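Local coordinates for protein toxin-antitoxin system toxin HepN family (Shewanella oneidensis MR-1, PDB 6M6U) that cleaves mRNA, probably endonucleolytically, as the growth-inhibiting toxin of a type VII toxin-antitoxin system neutralised by its partner MntA, at residues I9-I12 against K13-I16; C46-A49 against C50-A54. All coordinates share one frame; numbering follows the deposited sequence.

Contact 1: I9-I12 against K13-I16; sequences IATI and KRCI
R14 turns its guanidinium back over T11, one turn earlier on helix 3-23 of this all-helical HEPN-type toxin. One face of the guanidinium lies over CA of T11, and NH2 makes a weak, bent hydrogen bond to OG1 (3.1 Å, 134°). A bend at chi3 (-38°) folds the chain back along the helix and leaves NH1 4.0 Å from CB of A10. The stronger polar partner of NH2 is the hydroxyl of Y104 of the second subunit, whose side chain also packs on T11 and C15; this strip of the helix therefore faces the subunit interface. T11 OG1 has a further weak bond to the carbonyl of N7. Beside it, CG2 of T11 meets SG of C15 at 3.9 Å. On the inward side, I12 and I16 lie side by side and point the same way, CG2 of I12 against CD1 of I16 (3.9 Å), and both rest on F123 of helix 120-131. Four successive i to i+4 bonds hold the backbone, R14 N to A10 O at 2.9 Å among them. The extended chain of K13 passes obliquely by I9, its NZ 3.8 Å from CG2 of I9.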
ATOM      1  N   ILE B   9      36.943  -0.930 -35.306  1.00 61.02           N
ATOM      2  CA  ILE B   9      38.227  -1.149 -35.973  1.00 55.31           C
ATOM      3  C   ILE B   9      38.822   0.182 -36.406  1.00 50.38           C
ATOM      4  O   ILE B   9      39.978   0.497 -36.101  1.00 51.55           O
ATOM      5  CB  ILE B   9      38.065  -2.093 -37.178  1.00 59.67           C
ATOM      6  CG1 ILE B   9      37.702  -3.512 -36.735  1.00 63.36           C
ATOM      7  CG2 ILE B   9      39.340  -2.103 -38.016  1.00 59.00           C
ATOM      8  CD1 ILE B   9      38.603  -4.073 -35.672  1.00 70.43           C
ATOM      9  N   ALA B  10      38.029   0.988 -37.118  1.00 49.69           N
ATOM     10  CA  ALA B  10      38.508   2.283 -37.595  1.00 58.20           C
ATOM     11  C   ALA B  10      39.000   3.155 -36.445  1.00 66.32           C
ATOM     12  O   ALA B  10      40.004   3.866 -36.580  1.00 71.29           O
ATOM     13  CB  ALA B  10      37.401   2.997 -38.372  1.00 56.54           C
ATOM     14  N   THR B  11      38.315   3.102 -35.300  1.00 68.39           N
ATOM     15  CA  THR B  11      38.712   3.924 -34.160  1.00 64.84           C
ATOM     16  C   THR B  11      40.046   3.468 -33.581  1.00 59.23           C
ATOM     17  O   THR B  11      40.897   4.300 -33.247  1.00 58.38           O
ATOM     18  CB  THR B  11      37.616   3.900 -33.096  1.00 62.38           C
ATOM     19  OG1 THR B  11      36.497   4.660 -33.566  1.00 66.07           O
ATOM     20  CG2 THR B  11      38.113   4.491 -31.781  1.00 57.09           C
ATOM     21  N   ILE B  12      40.248   2.153 -33.453  1.00 60.92           N
ATOM     22  CA  ILE B  12      41.527   1.639 -32.965  1.00 63.86           C
ATOM     23  C   ILE B  12      42.665   2.111 -33.862  1.00 68.69           C
ATOM     24  O   ILE B  12      43.714   2.557 -33.383  1.00 73.18           O
ATOM     25  CB  ILE B  12      41.491   0.103 -32.866  1.00 61.07           C
ATOM     26  CG1 ILE B  12      40.482  -0.335 -31.806  1.00 55.70           C
ATOM     27  CG2 ILE B  12      42.880  -0.443 -32.548  1.00 61.17           C
ATOM     28  CD1 ILE B  12      40.133  -1.803 -31.854  1.00 57.82           C
ATOM     29  N   LYS B  13      42.463   2.038 -35.180  1.00 70.46           N
ATOM     30  CA  LYS B  13      43.490   2.488 -36.115  1.00 70.85           C
ATOM     31  C   LYS B  13      43.760   3.979 -35.965  1.00 72.75           C
ATOM     32  O   LYS B  13      44.914   4.399 -35.820  1.00 72.44           O
ATOM     33  CB  LYS B  13      43.084   2.153 -37.549  1.00 70.36           C
ATOM     34  CG  LYS B  13      43.242   0.687 -37.895  1.00 71.39           C
ATOM     35  CD  LYS B  13      42.601   0.354 -39.227  1.00 76.82           C
ATOM     36  CE  LYS B  13      42.852  -1.098 -39.593  1.00 79.20           C
ATOM     37  NZ  LYS B  13      42.001  -1.539 -40.733  1.00 81.00           N
ATOM     38  N   ARG B  14      42.702   4.799 -35.997  1.00 74.14           N
ATOM     39  CA  ARG B  14      42.873   6.241 -35.827  1.00 72.15           C
ATOM     40  C   ARG B  14      43.631   6.565 -34.549  1.00 68.17           C
ATOM     41  O   ARG B  14      44.475   7.466 -34.531  1.00 69.89           O
ATOM     42  CB  ARG B  14      41.518   6.949 -35.810  1.00 71.02           C
ATOM     43  CG  ARG B  14      40.974   7.332 -37.170  1.00 76.62           C
ATOM     44  CD  ARG B  14      39.967   8.470 -37.047  1.00 81.58           C
ATOM     45  NE  ARG B  14      39.130   8.342 -35.855  1.00 87.09           N
ATOM     46  CZ  ARG B  14      38.133   7.469 -35.724  1.00 89.18           C
ATOM     47  NH1 ARG B  14      37.844   6.632 -36.712  1.00 86.60           N
ATOM     48  NH2 ARG B  14      37.428   7.428 -34.600  1.00 89.70           N
ATOM     49  N   CYS B  15      43.354   5.831 -33.471  1.00 63.86           N
ATOM     50  CA  CYS B  15      43.951   6.173 -32.188  1.00 64.43           C
ATOM     51  C   CYS B  15      45.377   5.649 -32.043  1.00 62.44           C
ATOM     52  O   CYS B  15      46.178   6.261 -31.328  1.00 56.09           O
ATOM     53  CB  CYS B  15      43.076   5.654 -31.051  1.00 62.47           C
ATOM     54  SG  CYS B  15      41.457   6.429 -31.031  1.00 64.56           S
ATOM     55  N   ILE B  16      45.720   4.532 -32.694  1.00 65.04           N
ATOM     56  CA  ILE B  16      47.109   4.065 -32.678  1.00 67.67           C
ATOM     57  C   ILE B  16      47.999   5.041 -33.434  1.00 70.71           C
ATOM     58  O   ILE B  16      49.111   5.369 -32.992  1.00 73.16           O
ATOM     59  CB  ILE B  16      47.223   2.645 -33.261  1.00 67.03           C
ATOM     60  CG1 ILE B  16      46.585   1.620 -32.325  1.00 60.78           C
ATOM     61  CG2 ILE B  16      48.686   2.279 -33.495  1.00 70.35           C
ATOM     62  CD1 ILE B  16      46.754   0.198 -32.801  1.00 57.56           C
TER

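Contact 2: C46-A49 against C50-A54; sequences CCEA and CIDIA
D52 folds its carboxylate back over the carbonyl of E48, the residue one turn earlier. With CG anti to its own carbonyl carbon (chi1 -71°), the group sits with CG only 3.0 Å from O of E48, and that same oxygen accepts the D52 backbone N-H at 2.8 Å. The two carboxylates approach on one flank of the helix, OE1 of E48 lying 4.2 Å from OD1 of D52. Cations outside the segments offset this pair of like charges: OE2 of E48 forms a salt bridge with R97, and OD2 of D52 forms one with K8. E48 is bent at chi2 (-64°), and its side chain runs obliquely past that of I51, OE2 standing 4.2 Å from CD1. The stretch belongs to helix 33-60 of the HEPN-type helical fold, and R97, an active-site residue by similarity, opens the RX(4)HXY motif; E48 is thus a direct partner of that arginine. The antitoxin MntA reaches the same carboxylate, its H113 bonding to OE2 and its S109 more weakly to OE1. I51 lays its CG1 branch back along the helix, CD1 3.4 Å from the carbonyl oxygen of C47, while its side chain also packs on V94 and R97 of helix 84-102. On another side of the helix, C50 and I53 pack on F126 of helix 120-131. SG of C50 lies 3.4 Å from O of C46, and CD1 of I53 comes equally near to O of A49. That carbonyl oxygen also receives the backbone N-H of I53, at 3.2 Å.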
ATOM      1  N   CYS B  46      41.553   3.212 -27.523  1.00 56.91           N
ATOM      2  CA  CYS B  46      41.849   1.907 -28.111  1.00 55.28           C
ATOM      3  C   CYS B  46      41.277   0.779 -27.263  1.00 50.47           C
ATOM      4  O   CYS B  46      40.688  -0.168 -27.796  1.00 49.32           O
ATOM      5  CB  CYS B  46      43.358   1.724 -28.276  1.00 56.26           C
ATOM      6  SG  CYS B  46      44.097   2.635 -29.642  1.00 59.08           S
ATOM      7  N   CYS B  47      41.455   0.855 -25.941  1.00 53.04           N
ATOM      8  CA  CYS B  47      40.943  -0.194 -25.067  1.00 53.97           C
ATOM      9  C   CYS B  47      39.423  -0.253 -25.114  1.00 54.71           C
ATOM     10  O   CYS B  47      38.841  -1.341 -25.191  1.00 56.85           O
ATOM     11  CB  CYS B  47      41.424   0.028 -23.632  1.00 57.02           C
ATOM     12  SG  CYS B  47      43.171  -0.332 -23.365  1.00 66.87           S
ATOM     13  N   GLU B  48      38.760   0.906 -25.080  1.00 53.07           N
ATOM     14  CA  GLU B  48      37.302   0.912 -25.101  1.00 53.41           C
ATOM     15  C   GLU B  48      36.769   0.393 -26.428  1.00 51.57           C
ATOM     16  O   GLU B  48      35.745  -0.297 -26.463  1.00 48.18           O
ATOM     17  CB  GLU B  48      36.774   2.316 -24.813  1.00 56.65           C
ATOM     18  CG  GLU B  48      36.899   2.715 -23.351  1.00 65.11           C
ATOM     19  CD  GLU B  48      36.060   1.838 -22.435  1.00 73.09           C
ATOM     20  OE1 GLU B  48      34.923   1.480 -22.818  1.00 75.36           O
ATOM     21  OE2 GLU B  48      36.543   1.495 -21.334  1.00 74.41           O
ATOM     22  N   ALA B  49      37.457   0.696 -27.529  1.00 48.79           N
ATOM     23  CA  ALA B  49      37.031   0.155 -28.815  1.00 50.48           C
ATOM     24  C   ALA B  49      37.201  -1.361 -28.855  1.00 53.09           C
ATOM     25  O   ALA B  49      36.347  -2.071 -29.401  1.00 54.51           O
ATOM     26  CB  ALA B  49      37.803   0.825 -29.949  1.00 51.64           C
ATOM     27  N   CYS B  50      38.285  -1.878 -28.267  1.00 49.38           N
ATOM     28  CA  CYS B  50      38.463  -3.327 -28.194  1.00 52.19           C
ATOM     29  C   CYS B  50      37.420  -3.969 -27.295  1.00 53.01           C
ATOM     30  O   CYS B  50      36.884  -5.037 -27.616  1.00 51.48           O
ATOM     31  CB  CYS B  50      39.862  -3.667 -27.689  1.00 59.60           C
ATOM     32  SG  CYS B  50      41.184  -3.388 -28.881  1.00 64.66           S
ATOM     33  N   ILE B  51      37.132  -3.339 -26.153  1.00 53.76           N
ATOM     34  CA  ILE B  51      36.150  -3.880 -25.224  1.00 49.92           C
ATOM     35  C   ILE B  51      34.760  -3.871 -25.850  1.00 48.12           C
ATOM     36  O   ILE B  51      33.982  -4.818 -25.677  1.00 46.84           O
ATOM     37  CB  ILE B  51      36.196  -3.092 -23.903  1.00 50.49           C
ATOM     38  CG1 ILE B  51      37.520  -3.369 -23.184  1.00 47.38           C
ATOM     39  CG2 ILE B  51      35.005  -3.445 -23.010  1.00 47.84           C
ATOM     40  CD1 ILE B  51      37.830  -2.392 -22.082  1.00 43.75           C
ATOM     41  N   ASP B  52      34.429  -2.817 -26.603  1.00 40.76           N
ATOM     42  CA  ASP B  52      33.120  -2.757 -27.243  1.00 43.04           C
ATOM     43  C   ASP B  52      32.954  -3.879 -28.260  1.00 48.85           C
ATOM     44  O   ASP B  52      31.868  -4.457 -28.382  1.00 51.87           O
ATOM     45  CB  ASP B  52      32.913  -1.397 -27.911  1.00 55.10           C
ATOM     46  CG  ASP B  52      32.731  -0.269 -26.908  1.00 66.27           C
ATOM     47  OD1 ASP B  52      32.579  -0.553 -25.697  1.00 71.17           O
ATOM     48  OD2 ASP B  52      32.736   0.906 -27.337  1.00 70.14           O
ATOM     49  N   ILE B  53      34.017  -4.197 -29.001  1.00 49.78           N
ATOM     50  CA  ILE B  53      33.983  -5.340 -29.910  1.00 48.84           C
ATOM     51  C   ILE B  53      33.719  -6.622 -29.133  1.00 45.75           C
ATOM     52  O   ILE B  53      32.869  -7.438 -29.509  1.00 44.79           O
ATOM     53  CB  ILE B  53      35.300  -5.432 -30.704  1.00 48.70           C
ATOM     54  CG1 ILE B  53      35.399  -4.296 -31.723  1.00 53.64           C
ATOM     55  CG2 ILE B  53      35.437  -6.795 -31.371  1.00 47.11           C
ATOM     56  CD1 ILE B  53      36.813  -4.027 -32.179  1.00 54.85           C
ATOM     57  N   ALA B  54      34.455  -6.816 -28.038  1.00 42.94           N
ATOM     58  CA  ALA B  54      34.298  -8.020 -27.231  1.00 45.71           C
ATOM     59  C   ALA B  54      32.880  -8.131 -26.682  1.00 48.27           C
ATOM     60  O   ALA B  54      32.225  -9.170 -26.833  1.00 49.55           O
ATOM     61  CB  ALA B  54      35.319  -8.016 -26.096  1.00 45.68           C
TER

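In the fold
From the N terminus, the chain first forms helix 3-23, which carries contact 1, and then helix 33-60, which carries contact 2. Each contact joins neighbouring turns of a single helix, so neither closes a long loop, and the two follow in series without nesting or crossing. Their centres are 10 Å apart, and they meet where the two helices pack: CG1 of I12 touches CB of A49, and CB of C15 touches SG of C46, both at 3.5 Å. F123 of helix 120-131 packs against both. Contact 2 reaches on to helices 69-78 and 84-102 and to MntA, while both contacts touch the second toxin subunit.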